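Long-range contacts in N-isopropylammelide isopropylaminohydrolase (PDB 6NBO), which belongs to the amidohydrolase family of metal-dependent enzymes and binds zinc in a TIM-barrel domain flanked by a small beta sheet: residues Asp32-Thr37 against Ala363-Val368; Thr66-Thr71 against Thr121-His126; Gln155-Pro160 against Ala182-Gly187; Val274-Thr279 against Ala295-Ile300. All blocks are in the same frame, centred on the assembly; numbering follows the deposited sequence.

Contact 1: Asp32-Thr37 against Ala363-Val368; sequences DRIART and ARADVV. With EDO (1,2-ethanediol), chain L.
Arg33 and Arg364 face each other in a single beta bridge, an economical way to fasten residues more than 300 positions apart. The bonds that hold it come from the residues on their flanks: Ile34 N donates to Ala363 O at 2.8 Å, and Ala365 N reaches Asp32 O at the same 2.8 Å. Each acceptor also meets an alpha carbon: Arg33 CA lies 3.2 Å from Ala363 O in a CA-H...O contact. Beside the bridge Ile34 brings its CG1 branch to 4.1 Å from Ala365 CB, a small apolar touch between buried side chains.

On the outer side the two arginines flank a 1,2-ethanediol, probably taken from the crystallisation liquor. Arg364 NE donates to EDO O2 at 3.1 Å, with the diol near the edge of its guanidinium. Arg33 presents a face instead: its chain bends at chi2 (-91°), and EDO C2 sits over that face toward the rim, 3.7 Å from Arg33 NH2. Asp32 OD1 meets the edge of the same guanidinium in a long salt bridge to Arg33 NE.

A second shell fixes these groups. Arg33 NH1 bonds Gly362 O, and Arg364 NH1 forms a salt bridge with Glu153. Ala365 is the centre of an inverse gamma turn, closed by Asp366 N on Arg364 O.

Farther along strand 33-38, Ala35 and Arg36 both face Leu28 in a classic beta bulge; strand 25-30 also receives Ile34 on Ile27 and Ala365 on Ile29, so the segment leading to strand 367-370 is fastened beside the small N-terminal sheet.

Contact 2: Thr66-Thr71 against Thr121-His126; sequences THLDKT and TRIRTH. With ZN (zinc ion), chain B.
Leu68 N points straight at Thr125 OG1, 2.9 Å away with an N-H...O angle of 178°, and this bond shows how one hydroxyl can extend a strand pairing into a loop. The same OG1 donates to His126 O at 2.9 Å, from above the carbonyl plane. With chi1 at -176° Thr125 holds its hydroxyl opposite its own backbone N, where it can serve both partners. Just before this point the backbones pair in parallel: Thr66 N donates to Arg124 O at 3.2 Å, and His126 N donates to Thr66 O at 2.9 Å.

His67, the next residue, binds a zinc ion through NE2 at 2.3 Å; His65, His218 and Asp304 complete the site. His65 and His67 form the HxH signature that amidohydrolases carry at the end of the first barrel strand. The His67 and His126 rings meet obliquely, their planes 33° apart, and the closest touch is His67 CE1 to His126 CB at 3.5 Å. His126 turns a ring edge to Thr66 O.

Packing continues on the side away from the metal. Leu68 crosses Thr125 at about a right angle, with CG close to the hydroxyl oxygen and CD1 near CG2, while Thr66 CG2 rests 3.9 Å from Ile123 CG2.

Strand 120-128 lies between strands 56-66 and 153-159, and Thr125 also packs on Ile154 and Ile156 of the latter. Leu68 reaches Ser108 and Leu111 of helix 104-117, and Asp69 abuts His137 and Val141 of helix 136-147, so the loop is wedged between the barrel and its helical coat.

Contact 3: Gln155-Pro160 against Ala182-Gly187; sequences QIVAFP and ADLLGG
Val157 and Leu184 cross obliquely on one face of a pair of parallel strands, with Val157 CG2 4.0 Å from Leu184 CD1. The other branch of the valine turns along the neighbour: chi1 of -173° places CG1 opposite the backbone N, and it settles 3.4 Å from Gly186 N, where glycine offers only backbone. On the opposite face the methyls of Ala158 and Ala182 meet, CB to CB, at 3.9 Å, and Ile156 CG2 joins them beside Ala182.

Asp183 bends its carboxylate back across the strand end. Its OD2 takes Ile156 N at 2.8 Å through the anti lone pair, and Arg145 forms a salt bridge to the same oxygen. Ile156 O in turn accepts from both Asp183 N and Leu184 N, so the entry to the pairing is gripped three times before Ala158 N and Gly186 N carry it onward. At the far end Phe159 directs its ring edge toward Gly187, CE1 lying 3.7 Å from Gly187 O, while the ring stacks with His218, a zinc ligand.

Helix 170-180 connects strands 153-159 and 184-188 and packs on Ala158, Pro160 and Leu185: a beta-alpha-beta unit of the TIM barrel.

Contact 4: Val274-Thr279 against Ala295-Ile300; sequences VAVVTT and AGVTVI
The flat groups that meet between Val276 and both Thr298 and Ile300 are peptides, joined by N-H...O=C bonds in the parallel pairing of a TIM-barrel beta-alpha-beta unit, strand 275-278, helix 289-295 and strand 299-301. Val276 N donates to Thr298 O at 3.0 Å, Ile300 N to Val276 O at 2.7 Å and Thr278 N to Ile300 O at 2.9 Å.

Side chains then sort to the two faces of this ladder. On one, Val277 and Ile300 cross obliquely, Val277 CG2 touching Ile300 CB at 3.7 Å. In Ile300 a chi1 of -56° sets CG1 opposite the carbonyl carbon, and the extended chi2 (164°) carries CD1 to 3.6 Å from Ala275 CB. This face looks into the barrel, and Val277 also meets Thr247 and Ser249 of the neighbouring strand 246-250. Over the other face Thr278 CG2 crosses Val299 CG1 at 3.7 Å, and Val299 rests on Cys292 of the connecting helix.

That helix ends in a Schellman motif at Gly296, after which Val297 brings CG1 3.6 Å from Val274 O. Before direct pairing begins, a water spans the gap, accepting from Thr298 N at 2.9 Å and donating weakly to Val274 O.

How the contacts relate
Read from the N terminus, the chain opens contact 1 at Asp32 and closes it only at Ala363-Val368, so this widest loop encloses the other three. Inside it, contacts 2, 3 and 4 follow in series and none crosses another. Contact 2 links the first barrel strand to the second, contact 3 the third to the fourth, and contact 4 the last two. Contacts 2 and 3 meet directly: Ile123 O and Thr125 O probably accept from Gln155 N and Val157 N. A probable hydrogen bond between Thr121 OG1 and Asp366 OD2 connects contact 1 with contact 2, tying the N-terminal sheet to the barrel. Contact 4 touches none of the others.

Contact 1: Asp32-Thr37 against Ala363-Val368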
# COMPACT_ATOMS: atom_id res chain seq x y z
N ASP A 32 0.08 -21.64 8.56
CA ASP A 32 0.32 -20.26 8.14
C ASP A 32 -0.05 -19.23 9.21
O ASP A 32 -0.20 -18.05 8.89
CB ASP A 32 -0.43 -19.96 6.83
CG ASP A 32 -1.93 -20.01 6.98
OD1 ASP A 32 -2.42 -20.49 8.02
OD2 ASP A 32 -2.64 -19.55 6.06
N ARG A 33 -0.17 -19.65 10.47
CA ARG A 33 -0.62 -18.76 11.54
C ARG A 33 0.37 -18.75 12.70
O ARG A 33 1.11 -19.71 12.94
CB ARG A 33 -1.99 -19.18 12.08
CG ARG A 33 -3.06 -19.33 11.04
CD ARG A 33 -3.81 -18.05 10.86
NE ARG A 33 -4.83 -18.19 9.83
CZ ARG A 33 -5.98 -17.53 9.83
NH1 ARG A 33 -6.27 -16.69 10.81
NH2 ARG A 33 -6.86 -17.72 8.85
N ILE A 34 0.33 -17.66 13.46
CA ILE A 34 1.03 -17.62 14.73
C ILE A 34 0.22 -18.42 15.74
O ILE A 34 -0.98 -18.19 15.92
CB ILE A 34 1.23 -16.17 15.19
CG1 ILE A 34 2.13 -15.46 14.17
CG2 ILE A 34 1.83 -16.15 16.58
CD1 ILE A 34 2.61 -14.13 14.61
N ALA A 35 0.87 -19.39 16.38
CA ALA A 35 0.16 -20.28 17.30
C ALA A 35 0.26 -19.83 18.75
O ALA A 35 -0.70 -19.97 19.52
CB ALA A 35 0.71 -21.70 17.17
N ARG A 36 1.41 -19.30 19.13
CA ARG A 36 1.72 -19.00 20.52
C ARG A 36 2.81 -17.94 20.56
O ARG A 36 3.71 -17.96 19.73
CB ARG A 36 2.18 -20.28 21.24
CG ARG A 36 1.60 -20.50 22.60
CD ARG A 36 2.26 -21.70 23.28
NE ARG A 36 2.25 -21.51 24.73
CZ ARG A 36 2.96 -22.22 25.59
NH1 ARG A 36 3.74 -23.21 25.17
NH2 ARG A 36 2.87 -21.94 26.89
N THR A 37 2.70 -17.01 21.51
CA THR A 37 3.78 -16.07 21.79
C THR A 37 4.01 -16.01 23.29
O THR A 37 3.08 -16.15 24.09
CB THR A 37 3.46 -14.65 21.29
OG1 THR A 37 2.26 -14.19 21.92
CG2 THR A 37 3.30 -14.63 19.79
N ALA A 363 -2.92 -14.58 14.02
CA ALA A 363 -2.54 -13.77 12.88
C ALA A 363 -1.82 -14.64 11.86
O ALA A 363 -1.23 -15.67 12.19
CB ALA A 363 -1.64 -12.61 13.30
N ARG A 364 -1.88 -14.20 10.60
CA ARG A 364 -1.04 -14.80 9.57
C ARG A 364 0.42 -14.66 9.97
O ARG A 364 0.86 -13.59 10.39
CB ARG A 364 -1.28 -14.14 8.21
CG ARG A 364 -0.53 -14.83 7.06
CD ARG A 364 -0.74 -14.11 5.72
NE ARG A 364 -2.16 -14.06 5.36
CZ ARG A 364 -2.70 -13.19 4.50
NH1 ARG A 364 -1.93 -12.30 3.87
NH2 ARG A 364 -4.00 -13.21 4.27
N ALA A 365 1.18 -15.75 9.82
CA ALA A 365 2.56 -15.80 10.30
C ALA A 365 3.50 -15.12 9.31
O ALA A 365 4.29 -15.75 8.61
CB ALA A 365 2.96 -17.24 10.56
N ASP A 366 3.39 -13.78 9.25
CA ASP A 366 4.33 -12.93 8.54
C ASP A 366 5.23 -12.27 9.58
O ASP A 366 4.75 -11.50 10.43
CB ASP A 366 3.62 -11.85 7.71
CG ASP A 366 2.74 -12.44 6.60
OD1 ASP A 366 2.74 -13.67 6.39
OD2 ASP A 366 2.03 -11.65 5.93
N VAL A 367 6.52 -12.57 9.54
CA VAL A 367 7.45 -12.11 10.56
C VAL A 367 8.73 -11.64 9.88
O VAL A 367 9.28 -12.34 9.02
CB VAL A 367 7.78 -13.20 11.60
CG1 VAL A 367 8.68 -12.63 12.69
CG2 VAL A 367 6.50 -13.77 12.23
N VAL A 368 9.20 -10.47 10.27
CA VAL A 368 10.39 -9.84 9.69
C VAL A 368 11.33 -9.53 10.84
O VAL A 368 10.95 -8.79 11.77
CB VAL A 368 10.02 -8.57 8.90
CG1 VAL A 368 11.27 -7.88 8.30
CG2 VAL A 368 9.01 -8.91 7.82
C1 EDO L . -5.78 -15.35 5.97
O1 EDO L . -6.57 -14.21 6.30
C2 EDO L . -4.61 -15.47 6.95
O2 EDO L . -3.69 -16.46 6.48

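Contact 2: Thr66-Thr71 against Thr121-His126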
# COMPACT_ATOMS: atom_id res chain seq x y z
N THR A 66 1.15 1.33 -4.59
CA THR A 66 2.18 1.41 -5.62
C THR A 66 1.52 1.12 -6.96
O THR A 66 0.29 0.98 -7.07
CB THR A 66 3.35 0.47 -5.29
OG1 THR A 66 4.44 0.78 -6.17
CG2 THR A 66 2.95 -1.01 -5.45
N HIS A 67 2.36 1.03 -8.01
CA HIS A 67 1.92 0.84 -9.39
C HIS A 67 2.85 -0.23 -9.98
O HIS A 67 3.79 0.09 -10.70
CB HIS A 67 1.96 2.14 -10.20
CG HIS A 67 0.99 3.19 -9.74
ND1 HIS A 67 -0.27 3.33 -10.28
CD2 HIS A 67 1.10 4.15 -8.78
CE1 HIS A 67 -0.89 4.33 -9.69
NE2 HIS A 67 -0.09 4.84 -8.77
N LEU A 68 2.58 -1.50 -9.65
CA LEU A 68 3.48 -2.58 -10.03
C LEU A 68 3.54 -2.76 -11.54
O LEU A 68 4.55 -3.25 -12.06
CB LEU A 68 3.07 -3.92 -9.39
CG LEU A 68 3.13 -4.12 -7.87
CD1 LEU A 68 2.58 -5.48 -7.49
CD2 LEU A 68 4.53 -3.92 -7.34
N ASP A 69 2.48 -2.38 -12.24
CA ASP A 69 2.46 -2.57 -13.69
C ASP A 69 3.42 -1.61 -14.39
O ASP A 69 3.89 -1.92 -15.49
CB ASP A 69 1.04 -2.41 -14.24
CG ASP A 69 0.42 -1.02 -13.95
OD1 ASP A 69 0.65 -0.47 -12.84
OD2 ASP A 69 -0.30 -0.51 -14.83
N LYS A 70 3.72 -0.46 -13.78
CA LYS A 70 4.48 0.60 -14.45
C LYS A 70 5.99 0.49 -14.25
O LYS A 70 6.74 1.14 -14.98
CB LYS A 70 4.07 1.98 -13.93
CG LYS A 70 2.64 2.46 -14.15
CD LYS A 70 2.50 3.83 -13.45
CE LYS A 70 1.06 4.33 -13.36
NZ LYS A 70 0.52 4.80 -14.67
N THR A 71 6.43 -0.27 -13.24
CA THR A 71 7.81 -0.21 -12.78
C THR A 71 8.77 -0.74 -13.83
O THR A 71 8.45 -1.64 -14.61
CB THR A 71 7.98 -1.02 -11.49
OG1 THR A 71 9.31 -0.83 -10.99
CG2 THR A 71 7.75 -2.51 -11.73
N THR A 121 4.85 -8.25 2.77
CA THR A 121 4.08 -9.45 2.42
C THR A 121 2.66 -9.12 2.00
O THR A 121 1.88 -10.04 1.70
CB THR A 121 4.06 -10.42 3.61
OG1 THR A 121 3.46 -9.76 4.73
CG2 THR A 121 5.48 -10.85 3.97
N ARG A 122 2.30 -7.85 1.98
CA ARG A 122 0.97 -7.39 1.58
C ARG A 122 1.14 -6.13 0.76
O ARG A 122 1.81 -5.19 1.19
CB ARG A 122 0.11 -7.13 2.81
CG ARG A 122 0.00 -8.37 3.71
CD ARG A 122 -1.16 -8.30 4.60
NE ARG A 122 -1.05 -9.19 5.76
CZ ARG A 122 -2.08 -9.86 6.25
NH1 ARG A 122 -3.26 -9.76 5.65
NH2 ARG A 122 -1.94 -10.62 7.33
N ILE A 123 0.53 -6.10 -0.43
CA ILE A 123 0.70 -4.98 -1.36
C ILE A 123 -0.66 -4.60 -1.93
O ILE A 123 -1.39 -5.46 -2.43
CB ILE A 123 1.65 -5.34 -2.52
CG1 ILE A 123 3.01 -5.83 -2.01
CG2 ILE A 123 1.75 -4.15 -3.50
CD1 ILE A 123 4.01 -6.19 -3.15
N ARG A 124 -0.99 -3.31 -1.88
CA ARG A 124 -2.07 -2.75 -2.69
C ARG A 124 -1.46 -2.04 -3.89
O ARG A 124 -0.72 -1.07 -3.73
CB ARG A 124 -2.95 -1.78 -1.89
CG ARG A 124 -4.03 -1.11 -2.79
CD ARG A 124 -5.00 -0.23 -1.98
NE ARG A 124 -5.90 -1.03 -1.17
CZ ARG A 124 -6.95 -0.55 -0.51
NH1 ARG A 124 -7.24 0.74 -0.58
NH2 ARG A 124 -7.70 -1.37 0.22
N THR A 125 -1.78 -2.52 -5.08
CA THR A 125 -1.26 -1.90 -6.29
C THR A 125 -2.40 -1.42 -7.15
O THR A 125 -3.44 -2.07 -7.27
CB THR A 125 -0.37 -2.85 -7.11
OG1 THR A 125 0.18 -2.13 -8.23
CG2 THR A 125 -1.17 -4.05 -7.64
N HIS A 126 -2.22 -0.24 -7.72
CA HIS A 126 -3.06 0.21 -8.80
C HIS A 126 -2.50 -0.36 -10.10
O HIS A 126 -1.30 -0.64 -10.20
CB HIS A 126 -3.09 1.74 -8.82
CG HIS A 126 -3.63 2.31 -7.53
ND1 HIS A 126 -4.84 2.96 -7.45
CD2 HIS A 126 -3.13 2.29 -6.27
CE1 HIS A 126 -5.07 3.31 -6.20
NE2 HIS A 126 -4.04 2.92 -5.46
ZN ZN B . -0.58 6.54 -7.37

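Contact 3: Gln155-Pro160 against Ala182-Gly187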
# COMPACT_ATOMS: atom_id res chain seq x y z
N GLN A 155 -3.67 -6.77 -3.32
CA GLN A 155 -4.92 -6.13 -3.71
C GLN A 155 -4.68 -5.33 -4.98
O GLN A 155 -3.67 -4.63 -5.10
CB GLN A 155 -5.44 -5.20 -2.61
CG GLN A 155 -5.85 -5.91 -1.32
CD GLN A 155 -6.23 -4.93 -0.22
OE1 GLN A 155 -6.03 -3.72 -0.34
NE2 GLN A 155 -6.78 -5.46 0.86
N ILE A 156 -5.60 -5.43 -5.94
CA ILE A 156 -5.45 -4.75 -7.23
C ILE A 156 -6.56 -3.72 -7.38
O ILE A 156 -7.75 -4.06 -7.29
CB ILE A 156 -5.49 -5.75 -8.40
CG1 ILE A 156 -4.24 -6.65 -8.37
CG2 ILE A 156 -5.61 -5.00 -9.72
CD1 ILE A 156 -4.34 -7.87 -9.30
N VAL A 157 -6.18 -2.46 -7.64
CA VAL A 157 -7.11 -1.38 -7.93
C VAL A 157 -7.11 -1.14 -9.44
O VAL A 157 -6.06 -0.82 -10.02
CB VAL A 157 -6.71 -0.08 -7.20
CG1 VAL A 157 -7.82 0.97 -7.39
CG2 VAL A 157 -6.46 -0.34 -5.72
N ALA A 158 -8.27 -1.26 -10.08
CA ALA A 158 -8.39 -1.00 -11.51
C ALA A 158 -8.41 0.51 -11.74
O ALA A 158 -9.40 1.17 -11.42
CB ALA A 158 -9.66 -1.65 -12.06
N PHE A 159 -7.32 1.05 -12.30
CA PHE A 159 -7.06 2.49 -12.30
C PHE A 159 -7.16 3.09 -13.70
O PHE A 159 -6.26 2.88 -14.53
CB PHE A 159 -5.67 2.75 -11.70
CG PHE A 159 -5.27 4.21 -11.65
CD1 PHE A 159 -6.11 5.16 -11.09
CD2 PHE A 159 -4.03 4.62 -12.13
CE1 PHE A 159 -5.75 6.50 -11.03
CE2 PHE A 159 -3.65 5.95 -12.08
CZ PHE A 159 -4.52 6.90 -11.53
N PRO A 160 -8.22 3.86 -14.01
CA PRO A 160 -8.33 4.52 -15.34
C PRO A 160 -7.44 5.76 -15.37
O PRO A 160 -7.90 6.91 -15.23
CB PRO A 160 -9.82 4.83 -15.43
CG PRO A 160 -10.20 5.14 -13.97
CD PRO A 160 -9.35 4.19 -13.12
N ALA A 182 -9.75 -7.72 -10.55
CA ALA A 182 -9.41 -6.52 -9.80
C ALA A 182 -10.29 -6.45 -8.57
O ALA A 182 -11.49 -6.75 -8.62
CB ALA A 182 -9.57 -5.26 -10.66
N ASP A 183 -9.69 -6.08 -7.43
CA ASP A 183 -10.42 -6.08 -6.17
C ASP A 183 -11.20 -4.78 -5.96
O ASP A 183 -12.31 -4.81 -5.40
CB ASP A 183 -9.46 -6.28 -5.02
CG ASP A 183 -8.67 -7.53 -5.19
OD1 ASP A 183 -9.30 -8.60 -5.15
OD2 ASP A 183 -7.46 -7.45 -5.48
N LEU A 184 -10.63 -3.67 -6.38
CA LEU A 184 -11.13 -2.34 -6.04
C LEU A 184 -11.21 -1.51 -7.30
O LEU A 184 -10.47 -1.73 -8.26
CB LEU A 184 -10.22 -1.64 -5.03
CG LEU A 184 -10.11 -2.31 -3.66
CD1 LEU A 184 -8.90 -1.80 -2.91
CD2 LEU A 184 -11.37 -2.05 -2.86
N LEU A 185 -12.11 -0.53 -7.30
CA LEU A 185 -12.21 0.40 -8.41
C LEU A 185 -11.39 1.65 -8.10
O LEU A 185 -11.47 2.19 -7.00
CB LEU A 185 -13.67 0.78 -8.67
CG LEU A 185 -13.90 1.59 -9.95
CD1 LEU A 185 -13.37 0.83 -11.16
CD2 LEU A 185 -15.39 1.90 -10.11
N GLY A 186 -10.59 2.09 -9.07
CA GLY A 186 -9.86 3.33 -8.95
C GLY A 186 -10.47 4.45 -9.78
O GLY A 186 -11.50 4.31 -10.42
N GLY A 187 -9.78 5.59 -9.75
CA GLY A 187 -10.26 6.78 -10.42
C GLY A 187 -9.45 7.97 -9.95
O GLY A 187 -8.59 7.85 -9.08

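Contact 4: Val274-Thr279 against Ala295-Ile300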
# COMPACT_ATOMS: atom_id res chain seq x y z
N VAL A 274 -13.10 6.10 6.13
CA VAL A 274 -12.29 6.40 4.95
C VAL A 274 -10.85 6.67 5.38
O VAL A 274 -10.60 7.58 6.17
CB VAL A 274 -12.86 7.61 4.19
CG1 VAL A 274 -11.91 8.02 3.07
CG2 VAL A 274 -14.25 7.30 3.67
N ALA A 275 -9.92 5.87 4.87
CA ALA A 275 -8.50 6.04 5.14
C ALA A 275 -7.87 6.95 4.09
O ALA A 275 -8.43 7.17 3.01
CB ALA A 275 -7.78 4.68 5.14
N VAL A 276 -6.69 7.49 4.42
CA VAL A 276 -5.94 8.31 3.48
C VAL A 276 -4.59 7.65 3.24
O VAL A 276 -3.97 7.10 4.15
CB VAL A 276 -5.81 9.77 3.97
CG1 VAL A 276 -4.93 9.89 5.23
CG2 VAL A 276 -5.31 10.68 2.85
N VAL A 277 -4.16 7.67 1.97
CA VAL A 277 -2.84 7.19 1.59
C VAL A 277 -1.93 8.40 1.43
O VAL A 277 -2.27 9.34 0.70
CB VAL A 277 -2.88 6.38 0.29
CG1 VAL A 277 -1.46 6.09 -0.17
CG2 VAL A 277 -3.69 5.11 0.48
N THR A 278 -0.78 8.38 2.08
CA THR A 278 0.24 9.38 1.81
C THR A 278 1.52 8.69 1.38
O THR A 278 1.89 7.65 1.94
CB THR A 278 0.49 10.31 3.02
OG1 THR A 278 1.38 11.36 2.62
CG2 THR A 278 1.07 9.56 4.23
N THR A 279 2.16 9.23 0.36
CA THR A 279 3.46 8.74 -0.09
C THR A 279 4.55 9.74 0.24
O THR A 279 5.70 9.57 -0.18
CB THR A 279 3.42 8.44 -1.58
OG1 THR A 279 3.30 9.66 -2.32
CG2 THR A 279 2.21 7.54 -1.89
N ALA A 295 -7.80 13.19 14.30
CA ALA A 295 -9.19 13.16 13.88
C ALA A 295 -9.75 11.75 13.81
O ALA A 295 -10.95 11.59 13.58
CB ALA A 295 -9.36 13.85 12.51
N GLY A 296 -8.92 10.73 13.99
CA GLY A 296 -9.40 9.37 13.89
C GLY A 296 -9.36 8.80 12.49
O GLY A 296 -10.07 7.82 12.22
N VAL A 297 -8.56 9.38 11.60
CA VAL A 297 -8.45 8.92 10.22
C VAL A 297 -7.23 8.01 10.11
O VAL A 297 -6.12 8.41 10.48
CB VAL A 297 -8.35 10.10 9.24
CG1 VAL A 297 -8.12 9.59 7.80
CG2 VAL A 297 -9.62 10.94 9.29
N THR A 298 -7.43 6.80 9.61
CA THR A 298 -6.32 5.89 9.39
C THR A 298 -5.43 6.36 8.25
O THR A 298 -5.92 6.75 7.18
CB THR A 298 -6.84 4.49 9.09
OG1 THR A 298 -7.62 4.04 10.20
CG2 THR A 298 -5.68 3.52 8.84
N VAL A 299 -4.12 6.31 8.45
CA VAL A 299 -3.14 6.73 7.45
C VAL A 299 -2.42 5.50 6.91
O VAL A 299 -1.86 4.71 7.67
CB VAL A 299 -2.14 7.75 8.00
CG1 VAL A 299 -1.14 8.15 6.91
CG2 VAL A 299 -2.88 9.00 8.50
N ILE A 300 -2.43 5.36 5.58
CA ILE A 300 -1.77 4.28 4.84
C ILE A 300 -0.53 4.86 4.16
O ILE A 300 -0.64 5.86 3.44
CB ILE A 300 -2.72 3.68 3.79
CG1 ILE A 300 -4.03 3.18 4.43
CG2 ILE A 300 -2.01 2.55 3.01
CD1 ILE A 300 -5.14 2.94 3.41
O HOH W 1 -10.10 6.27 8.56